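Tungstate ABC transporter, periplasmic tungstate-binding protein (Geobacter sulfurreducens, PDB 3LR1) probably binds tungstate in the periplasm and hands it to an ABC transporter for uptake into the cell. Local coordinates at residues M9-T12 against T13-D17; S18-L21 against K22-P26; V60-R63 against K64-D67. All blocks are in the same frame, centred on the assembly; numbering follows the deposited sequence.

Contact 1 of 3, residues M9-T12 against T13-D17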
# COMPACT_ATOMS: atom_id res chain seq x y z
N MSE A 9 7.69 -3.37 13.31
CA MSE A 9 6.59 -2.82 12.56
C MSE A 9 6.15 -3.82 11.49
O MSE A 9 6.95 -4.25 10.63
CB MSE A 9 7.00 -1.52 11.88
CG MSE A 9 5.96 -0.89 11.04
SE MSE A 9 6.67 0.82 10.38
CE MSE A 9 7.18 0.10 8.78
N SER A 10 4.88 -4.17 11.48
CA SER A 10 4.36 -4.96 10.35
C SER A 10 3.81 -4.00 9.31
O SER A 10 3.24 -2.94 9.63
CB SER A 10 3.28 -5.98 10.74
OG SER A 10 2.12 -5.32 11.17
N THR A 11 4.00 -4.39 8.06
CA THR A 11 3.55 -3.61 6.88
C THR A 11 3.33 -4.55 5.72
O THR A 11 3.43 -5.79 5.86
CB THR A 11 4.51 -2.48 6.54
OG1 THR A 11 3.88 -1.54 5.62
CG2 THR A 11 5.84 -2.92 6.02
N THR A 12 3.00 -4.01 4.57
CA THR A 12 2.85 -4.90 3.44
C THR A 12 4.06 -4.87 2.53
O THR A 12 4.83 -3.89 2.51
CB THR A 12 1.62 -4.58 2.60
OG1 THR A 12 1.85 -3.35 1.98
CG2 THR A 12 0.37 -4.53 3.44
N THR A 13 4.29 -6.00 1.84
CA THR A 13 5.39 -6.14 0.90
C THR A 13 5.36 -5.03 -0.12
O THR A 13 6.39 -4.52 -0.55
CB THR A 13 5.28 -7.46 0.14
OG1 THR A 13 5.43 -8.57 1.08
CG2 THR A 13 6.37 -7.48 -0.85
N SER A 14 4.15 -4.68 -0.55
CA SER A 14 3.90 -3.55 -1.43
C SER A 14 4.47 -2.18 -0.86
O SER A 14 5.18 -1.44 -1.55
CB SER A 14 2.35 -3.58 -1.80
OG SER A 14 1.84 -4.98 -2.09
N THR A 15 4.26 -1.89 0.41
CA THR A 15 4.84 -0.69 1.05
C THR A 15 6.41 -0.78 1.16
O THR A 15 7.16 0.17 1.02
CB THR A 15 4.11 -0.55 2.41
OG1 THR A 15 2.68 -0.60 2.14
CG2 THR A 15 4.49 0.71 3.15
N GLN A 16 6.95 -1.98 1.37
CA GLN A 16 8.40 -2.11 1.41
C GLN A 16 8.99 -1.77 0.05
O GLN A 16 10.03 -1.11 -0.05
CB GLN A 16 8.74 -3.55 1.83
CG GLN A 16 10.18 -3.83 2.06
CD GLN A 16 10.37 -5.28 2.36
OE1 GLN A 16 9.80 -6.17 1.68
NE2 GLN A 16 11.16 -5.54 3.36
N ASP A 17 8.31 -2.25 -1.00
CA ASP A 17 8.82 -2.08 -2.39
C ASP A 17 8.96 -0.61 -2.77
O ASP A 17 9.84 -0.21 -3.52
CB ASP A 17 7.91 -2.81 -3.44
CG ASP A 17 8.09 -4.33 -3.44
OD1 ASP A 17 9.14 -4.81 -2.87
OD2 ASP A 17 7.18 -5.03 -4.01
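Thr12 and Thr15 meet through their hydroxyls where the strand 6-12 gives way to the helix 13-18. Thr12 OG1 and Thr15 OG1 lie 2.9 Å apart and share a hydrogen bond whose direction is open. Thr12 brings its oxygen there by setting OG1 between its own backbone N and carbonyl carbon (chi1 68°), so that the hydroxyl leans over the first helical turn while CG2 stays on the strand side. Thr12 holds the N-cap position, and its backbone takes part in the join as well as its side chain. Its carbonyl oxygen receives the N-H of Gln16 at 3.1 Å, in the carbonyl plane, which closes the first turn of the helix.

Thr15 also faces back to Thr11. With its OG1 committed to Thr12, it offers CB and the CG2 methyl to Thr11 OG1, and each of these two carbons lies 3.4 Å from that oxygen. Thr11 OG1 has its polar partner in the carbonyl oxygen of Phe59 on the adjacent strand 57-60, so its meeting with Thr15 is one of van der Waals contact. Ser14 CB also lies 3.8 Å from Thr12 OG1, while Ser14 OG bonds to the backbone N of Met154.

The strand segment and the helix segment run at 88° to each other, so the chain makes a right-angled corner. Such a strand-to-helix turn is a recurrent element of the periplasmic binding protein fold, where it can present the start of a helix to the ligand; consistent with this, the side chain of Ser14 is about 4 Å from a bound tungsten. The strand 6-12 runs parallel to both 35-41 and 57-60, and the helix leaving it reaches the helix 172-178 through Asp17.

Contact 2 of 3, residues S18-L21 against K22-P26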
# COMPACT_ATOMS: atom_id res chain seq x y z
N SER A 18 8.10 0.23 -2.23
CA SER A 18 8.15 1.62 -2.57
C SER A 18 9.46 2.24 -2.15
O SER A 18 9.90 3.20 -2.77
CB SER A 18 6.96 2.32 -1.98
OG SER A 18 7.28 3.63 -1.74
N GLY A 19 10.12 1.69 -1.12
CA GLY A 19 11.42 2.28 -0.67
C GLY A 19 11.35 3.45 0.32
O GLY A 19 12.38 3.97 0.82
N LEU A 20 10.14 3.89 0.64
CA LEU A 20 9.96 4.99 1.57
C LEU A 20 10.64 4.73 2.91
O LEU A 20 11.31 5.64 3.46
CB LEU A 20 8.49 5.25 1.84
CG LEU A 20 8.07 6.25 2.93
CD1 LEU A 20 8.61 7.59 2.64
CD2 LEU A 20 6.55 6.32 3.06
N LEU A 21 10.42 3.54 3.44
CA LEU A 21 10.92 3.21 4.78
C LEU A 21 12.43 3.30 4.92
O LEU A 21 12.90 3.69 5.95
CB LEU A 21 10.38 1.85 5.24
CG LEU A 21 8.85 1.82 5.39
CD1 LEU A 21 8.39 0.39 5.79
CD2 LEU A 21 8.29 2.89 6.30
N LYS A 22 13.19 2.99 3.86
CA LYS A 22 14.60 3.10 3.86
C LYS A 22 15.12 4.53 4.11
O LYS A 22 16.15 4.71 4.68
CB LYS A 22 15.17 2.48 2.56
CG LYS A 22 16.57 1.96 2.74
CD LYS A 22 16.97 1.03 1.53
CE LYS A 22 16.51 1.60 0.16
NZ LYS A 22 16.83 3.07 -0.10
N VAL A 23 14.35 5.53 3.75
CA VAL A 23 14.66 6.94 3.93
C VAL A 23 13.97 7.52 5.20
O VAL A 23 14.55 8.29 5.95
CB VAL A 23 14.23 7.71 2.66
CG1 VAL A 23 14.49 9.18 2.81
CG2 VAL A 23 15.02 7.16 1.40
N LEU A 24 12.75 7.08 5.49
CA LEU A 24 11.98 7.59 6.62
C LEU A 24 12.53 7.13 7.97
O LEU A 24 12.51 7.92 8.94
CB LEU A 24 10.50 7.14 6.48
CG LEU A 24 9.48 7.68 7.47
CD1 LEU A 24 9.37 9.22 7.47
CD2 LEU A 24 8.15 7.07 7.15
N LEU A 25 12.95 5.87 8.09
CA LEU A 25 13.31 5.33 9.39
C LEU A 25 14.69 5.74 10.00
O LEU A 25 14.79 5.89 11.19
CB LEU A 25 13.12 3.80 9.42
CG LEU A 25 11.70 3.30 9.15
CD1 LEU A 25 11.65 1.69 9.03
CD2 LEU A 25 10.77 3.80 10.22
N PRO A 26 15.76 5.88 9.20
CA PRO A 26 17.05 6.16 9.84
C PRO A 26 17.16 7.37 10.79
O PRO A 26 17.81 7.24 11.86
CB PRO A 26 18.01 6.22 8.68
CG PRO A 26 17.44 5.21 7.69
CD PRO A 26 15.93 5.50 7.78
O HOH W 1 14.61 4.22 -0.82
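Leu20 O is gripped twice, by Leu24 N at 2.9 Å and by Val23 N at 3.1 Å, as the helix 20-32 gets under way. In this periplasmic binding protein fold the helix starts directly behind another, 13-18, with Gly19 at the break: its positive phi of 86° would push a side chain against the preceding carbonyl oxygen, so glycine suits the turn between the two helices. The two donors reach Leu20 O differently. Leu24 N comes in the carbonyl plane, as in a regular alpha-helical turn, whereas Val23 N sits well above that plane and makes an i to i+3 bond of the 3-10 type.

One residue on, Leu21 O takes the N-H of Leu25 at 3.1 Å. Pro26 follows with no N-H to give to the turn before, and the helix kinks there.

The leucines make the buried face. Leu21 holds CG beside its backbone N and opposite the carbonyl carbon (chi1 -64°), a torsion that sets where its methyls go and brings CD2 to 4.3 Å from Leu24 CD2. Leu21 CB lies 4.0 Å from Leu25 CD1, and Leu20 CD1 comes within 4.3 Å of Leu24 CB. On this buried face, Leu21 and Leu25 rest on Val38 of the strand 35-41, while Leu20 and Leu24 pack on Ile233 of the helix 227-235.

On the exposed side, Lys22 bends its chain back along the helix, and a water bridges it to the break, accepting from Lys22 NZ at 2.6 Å and donating to Gly19 O at 2.8 Å.

Contact 3 of 3, residues V60-R63 against K64-D67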
# COMPACT_ATOMS: atom_id res chain seq x y z
N VAL A 60 -0.29 0.15 7.41
CA VAL A 60 -0.95 -0.47 6.27
C VAL A 60 -1.88 0.51 5.61
O VAL A 60 -2.23 1.53 6.17
CB VAL A 60 -1.78 -1.71 6.66
CG1 VAL A 60 -0.85 -2.89 7.16
CG2 VAL A 60 -2.85 -1.37 7.68
N HIS A 61 -2.30 0.21 4.41
CA HIS A 61 -3.29 1.02 3.71
C HIS A 61 -4.44 0.05 3.48
O HIS A 61 -4.45 -0.68 2.53
CB HIS A 61 -2.76 1.62 2.34
CG HIS A 61 -3.82 2.38 1.60
ND1 HIS A 61 -4.66 3.28 2.23
CD2 HIS A 61 -4.26 2.29 0.32
CE1 HIS A 61 -5.55 3.73 1.36
NE2 HIS A 61 -5.33 3.15 0.20
N ALA A 62 -5.44 0.06 4.36
CA ALA A 62 -6.59 -0.89 4.26
C ALA A 62 -7.61 -0.43 5.27
O ALA A 62 -7.70 -0.92 6.43
CB ALA A 62 -6.15 -2.29 4.57
N ARG A 63 -8.33 0.58 4.86
CA ARG A 63 -9.11 1.36 5.82
C ARG A 63 -10.13 0.53 6.64
O ARG A 63 -10.19 0.62 7.88
CB ARG A 63 -9.84 2.51 5.09
CG ARG A 63 -10.68 3.42 6.03
CD ARG A 63 -9.87 3.78 7.33
NE ARG A 63 -9.70 5.22 7.53
CZ ARG A 63 -8.84 5.97 6.83
NH1 ARG A 63 -8.09 5.40 5.89
NH2 ARG A 63 -8.73 7.28 7.07
N LYS A 64 -10.88 -0.33 5.98
CA LYS A 64 -11.88 -1.11 6.72
C LYS A 64 -11.22 -2.01 7.74
O LYS A 64 -11.74 -2.25 8.83
CB LYS A 64 -12.77 -1.96 5.83
CG LYS A 64 -13.17 -1.33 4.56
CD LYS A 64 -14.13 -2.23 3.72
CE LYS A 64 -14.93 -1.37 2.69
NZ LYS A 64 -14.33 -1.26 1.33
N LEU A 65 -10.13 -2.63 7.34
CA LEU A 65 -9.45 -3.55 8.22
C LEU A 65 -8.76 -2.82 9.38
O LEU A 65 -8.74 -3.30 10.51
CB LEU A 65 -8.43 -4.34 7.41
CG LEU A 65 -9.03 -5.29 6.40
CD1 LEU A 65 -7.87 -6.04 5.74
CD2 LEU A 65 -10.10 -6.26 7.07
N GLU A 66 -8.24 -1.64 9.14
CA GLU A 66 -7.62 -0.81 10.17
C GLU A 66 -8.70 -0.42 11.19
O GLU A 66 -8.47 -0.47 12.38
CB GLU A 66 -7.04 0.45 9.56
CG GLU A 66 -5.81 0.28 8.64
CD GLU A 66 -5.53 1.55 7.82
OE1 GLU A 66 -5.46 1.52 6.58
OE2 GLU A 66 -5.39 2.60 8.43
N ASP A 67 -9.88 0.00 10.70
CA ASP A 67 -10.98 0.35 11.60
C ASP A 67 -11.36 -0.78 12.51
O ASP A 67 -11.63 -0.57 13.70
CB ASP A 67 -12.19 0.86 10.83
CG ASP A 67 -11.98 2.27 10.24
OD1 ASP A 67 -11.00 3.02 10.53
OD2 ASP A 67 -12.80 2.66 9.43
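Glu66 reaches back over the first turn of its helix to take the backbone N-H of Ala62. The bond from Ala62 N to Glu66 OE1 is 2.7 Å long and nearly straight at 167°, and it uses the anti lone pair of the carboxylate oxygen. Glu66 manages this by placing CG beside its own backbone N (chi1 -68°) and then running out extended, so the chain passes alongside Val60 in the opposite direction, with CG 3.5 Å from Val60 CG2. The other oxygen, OE2, forms a salt bridge with Arg78, so both ends of the carboxylate are held. Glu66 N donates to Ala62 O at 2.9 Å. Ala62, at the N-cap, has no polar side chain to cap the helix, and its methyl instead meets Leu65 CB at 4.2 Å.

Arg63 leaves the helix on another side. Its CG stands opposite the backbone N, and the chain then turns at chi2 (45°) and again at chi3, carrying CD past the carboxylate of Asp67, 3.5 Å from OD1. A long salt bridge of 3.9 Å links Arg63 NE to Asp67 OD1, the guanidinium and carboxylate planes standing nearly perpendicular. The stronger polar partner of Arg63 is Asp80. In the backbone, Asp67 N bonds to Arg63 O.

At Ala62, then, a side-chain bond from Glu66 to the N-cap N-H sits beside the first regular helical bond. The pair lies in a strand-loop-helix connection of the alpha/beta periplasmic binding protein fold, whose loop places the His61 side chain about 5 Å from a bound tungsten.

How the contacts relate
Contacts 1 and 2 are consecutive along the chain, their centres 11 Å apart, and they pack against each other: Thr11 CG2 lies 4.2 Å from Leu21 CD1. Contact 3 follows strand 57-60, which pairs with 6-12, and meets contact 1 through Thr12 CG2 and Val60 CG1, 4.2 Å apart. Contacts 2 and 3 do not touch; their nearest atoms are about 9 Å apart. Contacts 1 and 3 each come close to bound tungsten, through Ser14 and His61 respectively, at the C-terminal ends of neighbouring parallel strands, as in periplasmic binding proteins, whose ligand lies in the cleft between lobes. Contact 2 lies behind contact 1.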